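PDB 3ZH5: protein E from Haemophilus influenzae, which acts as a multifunctional adhesin that binds host epithelial cells and the host proteins vitronectin, laminin and plasminogen, aiding serum resistance and immune evasion. Local coordinates for residues S14-L19 and N24-S29; R18-V23 and L116-Q121. All blocks are in the same frame, centred on the assembly; numbering follows the deposited sequence.

In the fold
Both contacts start from strand 16-19. Contact 1 pairs it with strand 25-34 in a beta hairpin; contact 2 carries its far end and the turn beyond onto helix 115-128. Their centres lie 9 Å apart. Contact 1 includes four buried residues (Leu19, Tyr26, Ile27, Asp28), contact 2 buried Leu19 and Ala119 with exposed Val20 at its edge. Backbone hydrogen bonds dominate contact 1 (630 Å² buried); contact 2 (207 Å²) has one hydrogen bond, from a main-chain N to a side-chain amide. They meet on the helix-facing side of the sheet, where Leu19 serves both and Ile27 CD1 lies 3.8 Å from Ala119 CB. Polar side chains of contact 1, Tyr16, Arg18, Tyr26 and Asp28, take the other face.

Contact 1: S14-L19 and N24-S29; sequences SGYIRL and NYYIDS
Ile17 and Ile27 form the hydrogen-bonded pair at the middle of this antiparallel hairpin, with Ile17 N to Ile27 O at 3.0 Å and Ile27 N to Ile17 O at 2.9 Å. A further bond runs from Leu19 N to Tyr25 O. Over these short segments the strands run 147° apart, antiparallel with a twist.

On the face of Ile17 and Ile27, the two CB atoms abut, and Leu19 sends its branches to different neighbours. Its CD2 meets the tip of Ile27, CD1, at 4.0 Å, while Leu19 CD1 comes obliquely to the Tyr25 ring, a tight 3.3 Å from Tyr25 CD1. The fork divides its two methyls between an aliphatic tip and an aromatic ring. Helix 115-128 touches the same leucine.

The other face is tiled by flat groups. The Asp28 carboxylate stacks over one face of the Tyr16 ring, offset toward its rim, their planes 20° apart, with Asp28 CB 3.7 Å from Tyr16 CE2. Tyr26 brings its CB to the edge of that ring, in its plane, and the two side chains cross nearly at right angles. Arg18 runs alongside Tyr26, pointing the same way; its CG is anti to the backbone N (chi1 174°) and a bend at chi3 brings NH2 to Tyr26 OH at 3.0 Å, the oxygen tilted out of the guanidinium plane.

Arg18 NH2 also reaches Thr10 O, and Asp28 OD2 forms a salt bridge with Arg68. With Asp28 OD1 bonded to Glu30 N, the carboxylate is tethered through both oxygens, which probably favours its charged form beside the tyrosine ring.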
loop_
_atom_site.group_PDB
_atom_site.type_symbol
_atom_site.label_atom_id
_atom_site.label_comp_id
_atom_site.label_asym_id
_atom_site.label_seq_id
_atom_site.Cartn_x
_atom_site.Cartn_y
_atom_site.Cartn_z
ATOM N N SER A 14 12.589 3.412 7.834
ATOM C CA SER A 14 12.997 2.023 8.024
ATOM C C SER A 14 11.818 1.057 7.941
ATOM O O SER A 14 10.754 1.264 8.542
ATOM C CB SER A 14 13.770 1.866 9.353
ATOM O OG SER A 14 13.224 0.823 10.146
ATOM N N GLY A 15 12.030 -0.011 7.182
ATOM C CA GLY A 15 11.028 -1.013 6.928
ATOM C C GLY A 15 10.123 -0.772 5.730
ATOM O O GLY A 15 9.358 -1.655 5.355
ATOM N N TYR A 16 10.173 0.410 5.131
ATOM C CA TYR A 16 9.328 0.686 3.963
ATOM C C TYR A 16 10.139 0.362 2.722
ATOM O O TYR A 16 11.301 0.705 2.626
ATOM C CB TYR A 16 8.857 2.141 3.954
ATOM C CG TYR A 16 7.805 2.383 5.002
ATOM C CD1 TYR A 16 8.147 2.463 6.347
ATOM C CD2 TYR A 16 6.465 2.503 4.649
ATOM C CE1 TYR A 16 7.175 2.656 7.323
ATOM C CE2 TYR A 16 5.482 2.691 5.615
ATOM C CZ TYR A 16 5.843 2.770 6.951
ATOM O OH TYR A 16 4.880 2.964 7.919
ATOM N N ILE A 17 9.513 -0.331 1.796
ATOM C CA ILE A 17 10.144 -0.801 0.621
ATOM C C ILE A 17 9.563 0.024 -0.537
ATOM O O ILE A 17 8.362 -0.017 -0.807
ATOM C CB ILE A 17 9.878 -2.263 0.372
ATOM C CG1 ILE A 17 10.273 -3.139 1.590
ATOM C CG2 ILE A 17 10.625 -2.711 -0.883
ATOM C CD1 ILE A 17 9.999 -4.605 1.345
ATOM N N ARG A 18 10.411 0.763 -1.226
ATOM C CA ARG A 18 9.942 1.621 -2.308
ATOM C C ARG A 18 9.768 0.800 -3.575
ATOM O O ARG A 18 10.558 -0.084 -3.878
ATOM C CB ARG A 18 10.938 2.769 -2.507
ATOM C CG ARG A 18 10.696 3.673 -3.676
ATOM C CD ARG A 18 11.828 4.709 -3.699
ATOM N NE ARG A 18 11.533 5.829 -2.819
ATOM C CZ ARG A 18 12.437 6.536 -2.156
ATOM N NH1 ARG A 18 13.729 6.243 -2.248
ATOM N NH2 ARG A 18 12.041 7.539 -1.382
ATOM N N LEU A 19 8.693 1.051 -4.314
ATOM C CA LEU A 19 8.441 0.255 -5.495
ATOM C C LEU A 19 8.918 0.945 -6.739
ATOM O O LEU A 19 9.056 2.161 -6.795
ATOM C CB LEU A 19 6.938 -0.031 -5.646
ATOM C CG LEU A 19 6.464 -0.789 -4.407
ATOM C CD1 LEU A 19 5.029 -1.222 -4.494
ATOM C CD2 LEU A 19 7.387 -2.005 -4.148
ATOM N N ASN A 24 6.953 7.165 -4.542
ATOM C CA ASN A 24 6.143 7.428 -3.338
ATOM C C ASN A 24 5.211 6.308 -2.949
ATOM O O ASN A 24 4.346 6.518 -2.120
ATOM C CB ASN A 24 5.344 8.713 -3.525
ATOM C CG ASN A 24 6.264 9.901 -3.682
ATOM O OD1 ASN A 24 7.174 10.056 -2.865
ATOM N ND2 ASN A 24 6.098 10.694 -4.757
ATOM N N TYR A 25 5.363 5.153 -3.576
ATOM C CA TYR A 25 4.509 4.012 -3.251
ATOM C C TYR A 25 5.402 3.008 -2.543
ATOM O O TYR A 25 6.484 2.695 -3.052
ATOM C CB TYR A 25 3.950 3.403 -4.542
ATOM C CG TYR A 25 2.766 2.480 -4.340
ATOM C CD1 TYR A 25 2.931 1.270 -3.722
ATOM C CD2 TYR A 25 1.493 2.818 -4.799
ATOM C CE1 TYR A 25 1.852 0.407 -3.520
ATOM C CE2 TYR A 25 0.413 1.971 -4.623
ATOM C CZ TYR A 25 0.596 0.763 -3.983
ATOM O OH TYR A 25 -0.465 -0.096 -3.779
ATOM N N TYR A 26 4.978 2.527 -1.381
ATOM C CA TYR A 26 5.815 1.639 -0.563
ATOM C C TYR A 26 5.044 0.424 -0.020
ATOM O O TYR A 26 3.818 0.439 0.100
ATOM C CB TYR A 26 6.331 2.383 0.677
ATOM C CG TYR A 26 7.099 3.643 0.414
ATOM C CD1 TYR A 26 6.441 4.854 0.184
ATOM C CD2 TYR A 26 8.493 3.638 0.406
ATOM C CE1 TYR A 26 7.170 6.048 -0.070
ATOM C CE2 TYR A 26 9.213 4.817 0.161
ATOM C CZ TYR A 26 8.545 6.008 -0.048
ATOM O OH TYR A 26 9.285 7.175 -0.306
ATOM N N ILE A 27 5.776 -0.627 0.304
ATOM C CA ILE A 27 5.238 -1.724 1.137
ATOM C C ILE A 27 5.678 -1.446 2.559
ATOM O O ILE A 27 6.831 -1.110 2.783
ATOM C CB ILE A 27 5.857 -3.066 0.760
ATOM C CG1 ILE A 27 5.436 -3.462 -0.649
ATOM C CG2 ILE A 27 5.511 -4.165 1.805
ATOM C CD1 ILE A 27 6.324 -4.485 -1.225
ATOM N N ASP A 28 4.770 -1.535 3.524
ATOM C CA ASP A 28 5.168 -1.346 4.898
ATOM C C ASP A 28 5.557 -2.732 5.360
ATOM O O ASP A 28 4.702 -3.629 5.550
ATOM C CB ASP A 28 4.058 -0.678 5.708
ATOM C CG ASP A 28 4.292 -0.724 7.224
ATOM O OD1 ASP A 28 5.358 -1.205 7.684
ATOM O OD2 ASP A 28 3.406 -0.214 7.963
ATOM N N SER A 29 6.871 -2.918 5.509
ATOM C CA SER A 29 7.440 -4.241 5.736
ATOM C C SER A 29 6.942 -4.825 7.066
ATOM O O SER A 29 6.735 -6.031 7.189
ATOM C CB SER A 29 8.967 -4.159 5.708
ATOM O OG SER A 29 9.526 -5.422 5.474
#

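Contact 2: R18-V23 and L116-Q121; sequences RLVKNV and LYNAAQ
The type II beta turn from Leu19 to Asn22, leading out of strand 16-19, is where the hairpin meets helix 115-128. Its main tie is Val20 N to Asn118 OD1, 3.0 Å long and nearly straight at the hydrogen (173°). The donor nevertheless sits well above the amide's carbonyl plane, 44° out of it, and is therefore off the lone-pair directions. The first torsion of Asn118, -178°, swings the side chain away from its own backbone N and carries the amide out to the turn.

Hydrocarbon from Val20 and Leu19 lies against the acceptor. Val20, crossing Asn118 at about a right angle, places CB and CG2 each 3.6 Å from OD1. From the strand side, Leu19 slides past the asparagine in the opposite direction, with CD2 3.7 Å from OD1. The other leucine branch, CD1, packs on the Ala119 methyl at 3.7 Å.

Asn118 ND2 hydrogen-bonds a glycerol, probably from the crystallisation liquor, so the amide uses both ends. The turn has a further tie near the start of the helix, from Lys21 NZ to Asp113 O. The arrangement is that of a helix packed against an antiparallel sheet, with small and aliphatic residues in the interface and an asparagine bonding the main chain at its margin.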
loop_
_atom_site.group_PDB
_atom_site.type_symbol
_atom_site.label_atom_id
_atom_site.label_comp_id
_atom_site.label_asym_id
_atom_site.label_seq_id
_atom_site.Cartn_x
_atom_site.Cartn_y
_atom_site.Cartn_z
ATOM N N ARG A 18 10.411 0.763 -1.226
ATOM C CA ARG A 18 9.942 1.621 -2.308
ATOM C C ARG A 18 9.768 0.800 -3.575
ATOM O O ARG A 18 10.558 -0.084 -3.878
ATOM C CB ARG A 18 10.938 2.769 -2.507
ATOM C CG ARG A 18 10.696 3.673 -3.676
ATOM C CD ARG A 18 11.828 4.709 -3.699
ATOM N NE ARG A 18 11.533 5.829 -2.819
ATOM C CZ ARG A 18 12.437 6.536 -2.156
ATOM N NH1 ARG A 18 13.729 6.243 -2.248
ATOM N NH2 ARG A 18 12.041 7.539 -1.382
ATOM N N LEU A 19 8.693 1.051 -4.314
ATOM C CA LEU A 19 8.441 0.255 -5.495
ATOM C C LEU A 19 8.918 0.945 -6.739
ATOM O O LEU A 19 9.056 2.161 -6.795
ATOM C CB LEU A 19 6.938 -0.031 -5.646
ATOM C CG LEU A 19 6.464 -0.789 -4.407
ATOM C CD1 LEU A 19 5.029 -1.222 -4.494
ATOM C CD2 LEU A 19 7.387 -2.005 -4.148
ATOM N N VAL A 20 9.113 0.140 -7.765
ATOM C CA VAL A 20 9.400 0.636 -9.099
ATOM C C VAL A 20 8.182 1.391 -9.663
ATOM O O VAL A 20 7.031 1.078 -9.357
ATOM C CB VAL A 20 9.802 -0.560 -9.995
ATOM C CG1 VAL A 20 9.661 -0.247 -11.450
ATOM C CG2 VAL A 20 11.207 -0.986 -9.668
ATOM N N LYS A 21 8.455 2.425 -10.447
ATOM C CA LYS A 21 7.436 3.203 -11.134
ATOM C C LYS A 21 6.722 4.232 -10.265
ATOM O O LYS A 21 6.017 5.085 -10.788
ATOM C CB LYS A 21 6.417 2.296 -11.854
ATOM C CG LYS A 21 6.985 1.586 -13.087
ATOM C CD LYS A 21 5.908 0.971 -13.969
ATOM C CE LYS A 21 6.515 0.286 -15.198
ATOM N NZ LYS A 21 5.587 0.335 -16.371
ATOM N N ASN A 22 6.848 4.157 -8.945
ATOM C CA ASN A 22 6.347 5.248 -8.153
ATOM C C ASN A 22 7.196 5.400 -6.890
ATOM O O ASN A 22 7.038 4.631 -5.937
ATOM C CB ASN A 22 4.864 4.988 -7.810
ATOM C CG ASN A 22 4.232 6.150 -7.067
ATOM O OD1 ASN A 22 4.928 7.067 -6.624
ATOM N ND2 ASN A 22 2.904 6.114 -6.916
ATOM N N VAL A 23 8.081 6.401 -6.877
ATOM C CA VAL A 23 9.004 6.570 -5.747
ATOM C C VAL A 23 8.251 6.916 -4.446
ATOM O O VAL A 23 8.839 6.933 -3.364
ATOM C CB VAL A 23 10.107 7.607 -6.025
ATOM C CG1 VAL A 23 10.943 7.175 -7.248
ATOM C CG2 VAL A 23 9.523 8.997 -6.232
ATOM N N LEU A 116 2.319 -2.689 -8.814
ATOM C CA LEU A 116 1.971 -3.685 -7.822
ATOM C C LEU A 116 2.579 -5.048 -8.149
ATOM O O LEU A 116 2.827 -5.860 -7.241
ATOM C CB LEU A 116 0.462 -3.728 -7.638
ATOM C CG LEU A 116 0.036 -2.570 -6.729
ATOM C CD1 LEU A 116 -1.482 -2.447 -6.603
ATOM C CD2 LEU A 116 0.645 -2.787 -5.378
ATOM N N TYR A 117 2.867 -5.293 -9.420
ATOM C CA TYR A 117 3.555 -6.515 -9.776
ATOM C C TYR A 117 4.938 -6.538 -9.140
ATOM O O TYR A 117 5.346 -7.584 -8.654
ATOM C CB TYR A 117 3.677 -6.613 -11.282
ATOM C CG TYR A 117 4.262 -7.900 -11.824
ATOM C CD1 TYR A 117 5.637 -8.052 -11.979
ATOM C CD2 TYR A 117 3.439 -8.932 -12.259
ATOM C CE1 TYR A 117 6.168 -9.206 -12.515
ATOM C CE2 TYR A 117 3.965 -10.099 -12.794
ATOM C CZ TYR A 117 5.323 -10.232 -12.919
ATOM O OH TYR A 117 5.863 -11.389 -13.456
ATOM N N ASN A 118 5.652 -5.397 -9.135
ATOM C CA ASN A 118 6.962 -5.310 -8.453
ATOM C C ASN A 118 6.848 -5.637 -6.988
ATOM O O ASN A 118 7.724 -6.326 -6.397
ATOM C CB ASN A 118 7.576 -3.889 -8.666
ATOM C CG ASN A 118 8.980 -3.714 -8.040
ATOM O OD1 ASN A 118 9.192 -2.775 -7.250
ATOM N ND2 ASN A 118 9.948 -4.575 -8.425
ATOM N N ALA A 119 5.760 -5.177 -6.375
ATOM C CA ALA A 119 5.515 -5.482 -4.988
ATOM C C ALA A 119 5.407 -6.987 -4.804
ATOM O O ALA A 119 6.012 -7.531 -3.898
ATOM C CB ALA A 119 4.266 -4.813 -4.456
ATOM N N ALA A 120 4.655 -7.653 -5.672
ATOM C CA ALA A 120 4.444 -9.086 -5.549
ATOM C C ALA A 120 5.746 -9.883 -5.785
ATOM O O ALA A 120 6.024 -10.854 -5.070
ATOM C CB ALA A 120 3.354 -9.541 -6.475
ATOM N N GLN A 121 6.557 -9.458 -6.745
ATOM C CA GLN A 121 7.856 -10.116 -6.949
ATOM C C GLN A 121 8.695 -10.021 -5.702
ATOM O O GLN A 121 9.365 -10.991 -5.310
ATOM C CB GLN A 121 8.627 -9.459 -8.116
ATOM C CG GLN A 121 7.847 -9.510 -9.393
ATOM C CD GLN A 121 8.403 -10.519 -10.379
ATOM O OE1 GLN A 121 9.204 -10.170 -11.263
ATOM N NE2 GLN A 121 7.967 -11.778 -10.249
#